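Local coordinates for protein Cyclo(L-tyrosyl-L-tyrosyl) synthase (Mycobacterium tuberculosis, PDB 2X9Q) that probably joins two tyrosyl groups delivered by tyrosyl-tRNA into cyclo(L-Tyr-L-Tyr), an intermediate on the way to mycocyclosin, without using ATP, at residues V113-T118 with A163-R168; E79-V84 with N109-D114. All blocks are in the same frame, centred on the assembly; numbering follows the deposited sequence.

Contact 1: V113-T118 with A163-R168; sequences VDFVYT and ARLCVR
A parallel strand pair at one margin of the central sheet joins Val113-Tyr117 to Leu165-Arg168, Val113 facing Leu165 and Val116 facing Arg168. Backbone hydrogen bonds run without a break, from Val113 N to Arg164 O, Cys166 N to Val113 O, Phe115 N to Cys166 O (2.9 Å), Arg168 N to Phe115 O, and a longer last rung from Tyr117 N to Arg168 O (3.3 Å). On the face carrying Asp114, Cys166 and Arg168, Arg168 NH2 forms a salt bridge with Asp114 OD1 at 2.6 Å. The oxygen lies close to the guanidinium plane, whereas NH2 approaches OD1 from above the carboxylate plane, the two planes standing 56° apart. The Arg168 chain bends at chi3 (84°), turning the guanidinium back toward Asp114. A water accepts from Arg168 NE (2.6 Å) and donates to Asp114 OD1 and Phe115 O, bridging both charged groups to the backbone. Strand 165-169 is the outermost strand within this chain of a Rossmann-like sheet, as in class I aminoacyl-tRNA synthetases, and helix 133-158 covers the sheet's other face. There Leu165 CD1 reaches Val113 CG1 (3.6 Å) and, obliquely, the Phe115 ring at CE2 (3.7 Å). Val167 CG2, anti to its backbone N, meets the edge of the Tyr117 ring, 3.5 Å from CE1; Phe115, Tyr117 and Val167 all pack on Ile151.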
loop_
_atom_site.group_PDB
_atom_site.type_symbol
_atom_site.label_atom_id
_atom_site.label_comp_id
_atom_site.label_asym_id
_atom_site.label_seq_id
_atom_site.Cartn_x
_atom_site.Cartn_y
_atom_site.Cartn_z
ATOM N N VAL A 113 -11.339 -8.985 1.683
ATOM C CA VAL A 113 -10.796 -7.621 1.552
ATOM C C VAL A 113 -10.147 -7.247 2.862
ATOM O O VAL A 113 -10.786 -7.404 3.948
ATOM C CB VAL A 113 -11.857 -6.574 1.238
ATOM C CG1 VAL A 113 -11.231 -5.118 1.249
ATOM C CG2 VAL A 113 -12.557 -6.858 -0.078
ATOM N N ASP A 114 -8.906 -6.768 2.824
ATOM C CA ASP A 114 -8.215 -6.321 4.094
ATOM C C ASP A 114 -7.848 -4.835 3.941
ATOM O O ASP A 114 -7.138 -4.469 2.960
ATOM C CB ASP A 114 -6.957 -7.112 4.381
ATOM C CG ASP A 114 -7.242 -8.472 4.984
ATOM O OD1 ASP A 114 -7.377 -8.548 6.220
ATOM O OD2 ASP A 114 -7.420 -9.437 4.254
ATOM N N PHE A 115 -8.395 -3.978 4.811
ATOM C CA PHE A 115 -7.984 -2.605 4.870
ATOM C C PHE A 115 -6.744 -2.719 5.736
ATOM O O PHE A 115 -6.790 -3.437 6.744
ATOM C CB PHE A 115 -8.977 -1.762 5.707
ATOM C CG PHE A 115 -10.160 -1.294 4.984
ATOM C CD1 PHE A 115 -10.037 -0.279 4.065
ATOM C CD2 PHE A 115 -11.425 -1.877 5.224
ATOM C CE1 PHE A 115 -11.152 0.246 3.403
ATOM C CE2 PHE A 115 -12.553 -1.392 4.539
ATOM C CZ PHE A 115 -12.414 -0.320 3.646
ATOM N N VAL A 116 -5.645 -2.058 5.363
ATOM C CA VAL A 116 -4.435 -2.067 6.202
ATOM C C VAL A 116 -4.004 -0.582 6.363
ATOM O O VAL A 116 -3.752 0.090 5.409
ATOM C CB VAL A 116 -3.313 -2.885 5.504
ATOM C CG1 VAL A 116 -2.041 -2.794 6.302
ATOM C CG2 VAL A 116 -3.757 -4.422 5.336
ATOM N N TYR A 117 -3.993 -0.065 7.588
ATOM C CA TYR A 117 -3.601 1.321 7.777
ATOM C C TYR A 117 -2.172 1.403 8.263
ATOM O O TYR A 117 -1.683 0.574 9.064
ATOM C CB TYR A 117 -4.581 2.117 8.688
ATOM C CG TYR A 117 -4.677 1.564 10.090
ATOM C CD1 TYR A 117 -5.555 0.535 10.361
ATOM C CD2 TYR A 117 -3.838 2.037 11.150
ATOM C CE1 TYR A 117 -5.665 -0.010 11.626
ATOM C CE2 TYR A 117 -3.941 1.468 12.463
ATOM C CZ TYR A 117 -4.887 0.510 12.682
ATOM O OH TYR A 117 -4.990 -0.156 13.893
ATOM N N THR A 118 -1.478 2.395 7.750
ATOM C CA THR A 118 -0.057 2.499 8.060
ATOM C C THR A 118 0.110 3.138 9.472
ATOM O O THR A 118 -0.391 4.201 9.702
ATOM C CB THR A 118 0.711 3.207 6.941
ATOM O OG1 THR A 118 0.633 2.378 5.777
ATOM C CG2 THR A 118 2.275 3.302 7.307
ATOM N N ALA A 163 -16.587 -11.798 8.445
ATOM C CA ALA A 163 -16.482 -12.968 7.589
ATOM C C ALA A 163 -15.555 -12.697 6.381
ATOM O O ALA A 163 -14.809 -13.595 5.964
ATOM C CB ALA A 163 -17.907 -13.345 7.058
ATOM N N ARG A 164 -15.678 -11.513 5.758
ATOM C CA ARG A 164 -14.921 -11.291 4.536
ATOM C C ARG A 164 -13.978 -10.052 4.530
ATOM O O ARG A 164 -13.016 -10.007 3.755
ATOM C CB ARG A 164 -15.893 -11.230 3.361
ATOM C CG ARG A 164 -16.653 -12.631 3.172
ATOM C CD ARG A 164 -17.670 -12.493 2.172
ATOM N NE ARG A 164 -17.105 -12.003 0.942
ATOM C CZ ARG A 164 -17.681 -11.088 0.177
ATOM N NH1 ARG A 164 -18.854 -10.637 0.531
ATOM N NH2 ARG A 164 -17.112 -10.643 -0.934
ATOM N N LEU A 165 -14.314 -9.062 5.362
ATOM C CA LEU A 165 -13.691 -7.757 5.421
ATOM C C LEU A 165 -13.103 -7.530 6.803
ATOM O O LEU A 165 -13.802 -7.796 7.825
ATOM C CB LEU A 165 -14.761 -6.749 5.100
ATOM C CG LEU A 165 -14.346 -5.337 5.319
ATOM C CD1 LEU A 165 -13.314 -4.969 4.192
ATOM C CD2 LEU A 165 -15.614 -4.600 5.142
ATOM N N CYS A 166 -11.797 -7.166 6.847
ATOM C CA CYS A 166 -11.019 -7.054 8.087
ATOM C C CYS A 166 -10.196 -5.750 8.021
ATOM O O CYS A 166 -9.959 -5.220 6.922
ATOM C CB CYS A 166 -10.057 -8.230 8.180
ATOM S SG CYS A 166 -10.900 -9.863 8.532
ATOM N N VAL A 167 -9.792 -5.203 9.172
ATOM C CA VAL A 167 -8.903 -4.038 9.215
ATOM C C VAL A 167 -7.765 -4.446 10.101
ATOM O O VAL A 167 -7.962 -5.161 11.078
ATOM C CB VAL A 167 -9.540 -2.749 9.782
ATOM C CG1 VAL A 167 -10.442 -2.993 11.039
ATOM C CG2 VAL A 167 -8.403 -1.637 10.075
ATOM N N ARG A 168 -6.547 -4.033 9.772
ATOM C CA ARG A 168 -5.513 -4.193 10.788
ATOM C C ARG A 168 -4.384 -3.211 10.543
ATOM O O ARG A 168 -4.258 -2.727 9.446
ATOM C CB ARG A 168 -4.963 -5.592 10.819
ATOM C CG ARG A 168 -4.028 -5.895 9.703
ATOM C CD ARG A 168 -3.791 -7.453 9.635
ATOM N NE ARG A 168 -4.866 -8.083 8.866
ATOM C CZ ARG A 168 -5.118 -9.405 8.829
ATOM N NH1 ARG A 168 -4.389 -10.269 9.508
ATOM N NH2 ARG A 168 -6.117 -9.863 8.107
HETATM O O HOH W 1 -6.708 -6.468 7.913
#

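Contact 2: E79-V84 with N109-D114; sequences EGDHAV and NFDRVD
Asp114 OD2 is gripped by two groups, in a hydrogen bond from His82 NE2 of the adjacent strand (2.7 Å) and a salt bridge with Arg112 NH2 of its own (3.1 Å); OD1 is taken by Arg168 of the next strand. The histidine bond is nearly straight (174°), lies in the ring plane and uses the anti lone pair of OD2. CG of His82 stands anti to the backbone N (chi1 -174°), which carries the ring across to the carboxylate; ND1 bonds to Ser249 OG, fixing the rotation of the ring. The Arg112 guanidinium presents a face to His82 NE2; the carboxylate would tend to favour a proton on the ring and the arginine to oppose it, so the charge on His82 is not settled. On the opposite face of the sheet Ala83 CB sits over the centre of the Phe110 ring, a CH-pi contact of 3.7 Å to the centroid. Parallel hydrogen bonds run from Ala83 N to Arg112 O and Asp114 N to Ala83 O (2.8 Å), with Asp111 N to Gly80 O ahead of the strands. At this outer end a water donates to Asp81 OD1 and Asp111 OD2, linking like charges 4.3 Å apart, while Asp81 OD2 hydrogen-bonds Ser248 OG. Helix 96-109 connects strands 82-87 and 112-117 as a beta-alpha-beta unit, with strand 249-253 beyond the first and helix 220-244 over the His82 side.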
loop_
_atom_site.group_PDB
_atom_site.type_symbol
_atom_site.label_atom_id
_atom_site.label_comp_id
_atom_site.label_asym_id
_atom_site.label_seq_id
_atom_site.Cartn_x
_atom_site.Cartn_y
_atom_site.Cartn_z
ATOM N N GLU A 79 -9.470 -12.430 -11.192
ATOM C CA GLU A 79 -9.606 -13.568 -10.326
ATOM C C GLU A 79 -10.491 -13.222 -9.070
ATOM O O GLU A 79 -11.138 -14.108 -8.502
ATOM C CB GLU A 79 -8.257 -14.027 -9.796
ATOM C CG GLU A 79 -7.239 -14.392 -10.859
ATOM C CD GLU A 79 -7.396 -15.853 -11.328
ATOM O OE1 GLU A 79 -6.403 -16.557 -11.399
ATOM O OE2 GLU A 79 -8.537 -16.301 -11.533
ATOM N N GLY A 80 -10.422 -11.983 -8.559
ATOM C CA GLY A 80 -11.316 -11.640 -7.425
ATOM C C GLY A 80 -11.043 -12.425 -6.165
ATOM O O GLY A 80 -11.994 -12.719 -5.373
ATOM N N ASP A 81 -9.781 -12.814 -5.913
ATOM C CA ASP A 81 -9.546 -13.511 -4.650
ATOM C C ASP A 81 -9.487 -12.544 -3.473
ATOM O O ASP A 81 -10.142 -12.783 -2.407
ATOM C CB ASP A 81 -8.265 -14.327 -4.623
ATOM C CG ASP A 81 -8.282 -15.446 -5.677
ATOM O OD1 ASP A 81 -9.219 -16.246 -5.584
ATOM O OD2 ASP A 81 -7.420 -15.504 -6.560
ATOM N N HIS A 82 -8.661 -11.485 -3.638
ATOM C CA HIS A 82 -8.283 -10.684 -2.458
ATOM C C HIS A 82 -7.848 -9.316 -2.853
ATOM O O HIS A 82 -7.219 -9.129 -3.923
ATOM C CB HIS A 82 -7.194 -11.377 -1.659
ATOM C CG HIS A 82 -6.880 -10.659 -0.372
ATOM N ND1 HIS A 82 -5.852 -9.737 -0.271
ATOM C CD2 HIS A 82 -7.546 -10.631 0.830
ATOM C CE1 HIS A 82 -5.856 -9.214 0.957
ATOM N NE2 HIS A 82 -6.853 -9.760 1.655
ATOM N N ALA A 83 -8.230 -8.322 -2.056
ATOM C CA ALA A 83 -7.650 -6.977 -2.198
ATOM C C ALA A 83 -7.101 -6.484 -0.841
ATOM O O ALA A 83 -7.725 -6.665 0.235
ATOM C CB ALA A 83 -8.641 -5.965 -2.802
ATOM N N VAL A 84 -5.950 -5.810 -0.916
ATOM C CA VAL A 84 -5.526 -4.893 0.170
ATOM C C VAL A 84 -5.933 -3.486 -0.249
ATOM O O VAL A 84 -5.568 -3.028 -1.322
ATOM C CB VAL A 84 -3.980 -4.934 0.355
ATOM C CG1 VAL A 84 -3.504 -3.838 1.429
ATOM C CG2 VAL A 84 -3.588 -6.358 0.853
ATOM N N ASN A 109 -16.234 -7.147 -5.367
ATOM C CA ASN A 109 -15.313 -7.614 -6.380
ATOM C C ASN A 109 -14.301 -8.636 -5.937
ATOM O O ASN A 109 -13.675 -9.192 -6.776
ATOM C CB ASN A 109 -14.699 -6.433 -7.127
ATOM C CG ASN A 109 -15.743 -5.644 -7.912
ATOM O OD1 ASN A 109 -16.092 -6.030 -9.016
ATOM N ND2 ASN A 109 -16.213 -4.540 -7.374
ATOM N N PHE A 110 -14.215 -8.967 -4.656
ATOM C CA PHE A 110 -13.200 -9.922 -4.152
ATOM C C PHE A 110 -13.786 -10.862 -3.109
ATOM O O PHE A 110 -14.610 -10.409 -2.307
ATOM C CB PHE A 110 -12.014 -9.131 -3.518
ATOM C CG PHE A 110 -11.387 -8.160 -4.464
ATOM C CD1 PHE A 110 -10.367 -8.573 -5.283
ATOM C CD2 PHE A 110 -11.884 -6.878 -4.600
ATOM C CE1 PHE A 110 -9.779 -7.682 -6.216
ATOM C CE2 PHE A 110 -11.360 -5.989 -5.558
ATOM C CZ PHE A 110 -10.308 -6.358 -6.341
ATOM N N ASP A 111 -13.286 -12.093 -2.995
ATOM C CA ASP A 111 -13.775 -12.952 -1.929
ATOM C C ASP A 111 -13.470 -12.412 -0.539
ATOM O O ASP A 111 -14.224 -12.628 0.428
ATOM C CB ASP A 111 -13.280 -14.378 -2.022
ATOM C CG ASP A 111 -13.776 -15.082 -3.322
ATOM O OD1 ASP A 111 -14.752 -14.613 -3.956
ATOM O OD2 ASP A 111 -13.086 -16.021 -3.734
ATOM N N ARG A 112 -12.329 -11.731 -0.415
ATOM C CA ARG A 112 -11.908 -11.274 0.896
ATOM C C ARG A 112 -11.209 -9.904 0.713
ATOM O O ARG A 112 -10.589 -9.675 -0.342
ATOM C CB ARG A 112 -10.973 -12.359 1.408
ATOM C CG ARG A 112 -10.757 -12.359 2.863
ATOM C CD ARG A 112 -9.457 -13.161 3.301
ATOM N NE ARG A 112 -8.799 -12.395 4.376
ATOM C CZ ARG A 112 -7.704 -12.744 5.046
ATOM N NH1 ARG A 112 -7.062 -13.893 4.782
ATOM N NH2 ARG A 112 -7.271 -11.930 6.021
ATOM N N VAL A 113 -11.339 -8.985 1.683
ATOM C CA VAL A 113 -10.796 -7.621 1.552
ATOM C C VAL A 113 -10.147 -7.247 2.862
ATOM O O VAL A 113 -10.786 -7.404 3.948
ATOM C CB VAL A 113 -11.857 -6.574 1.238
ATOM C CG1 VAL A 113 -11.231 -5.118 1.249
ATOM C CG2 VAL A 113 -12.557 -6.858 -0.078
ATOM N N ASP A 114 -8.906 -6.768 2.824
ATOM C CA ASP A 114 -8.215 -6.321 4.094
ATOM C C ASP A 114 -7.848 -4.835 3.941
ATOM O O ASP A 114 -7.138 -4.469 2.960
ATOM C CB ASP A 114 -6.957 -7.112 4.381
ATOM C CG ASP A 114 -7.242 -8.472 4.984
ATOM O OD1 ASP A 114 -7.377 -8.548 6.220
ATOM O OD2 ASP A 114 -7.420 -9.437 4.254
HETATM O O HOH W 2 -10.497 -16.682 -3.274
#

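Both contacts use strand 112-117, which lies between 82-87 and 165-169, and they share Val113 and Asp114. The Asp114 carboxylate divides its oxygens between them, OD1 serving contact 1 and OD2 contact 2, so a polar network crosses three strands on the face toward helix 220-244. Contact 1 is the more buried, with a mostly apolar opposite face; contact 2 is partly buried and runs out at the helix-to-strand turns, where acidic side chains and water meet. Arg164 ties the two together, its guanidinium probably hydrogen-bonding Phe110 O and Asp111 O. Further along, Val116 packs on Val84, and the strands lead toward Ser88, the probable nucleophile, and Glu233, which may have a critical part in catalysis.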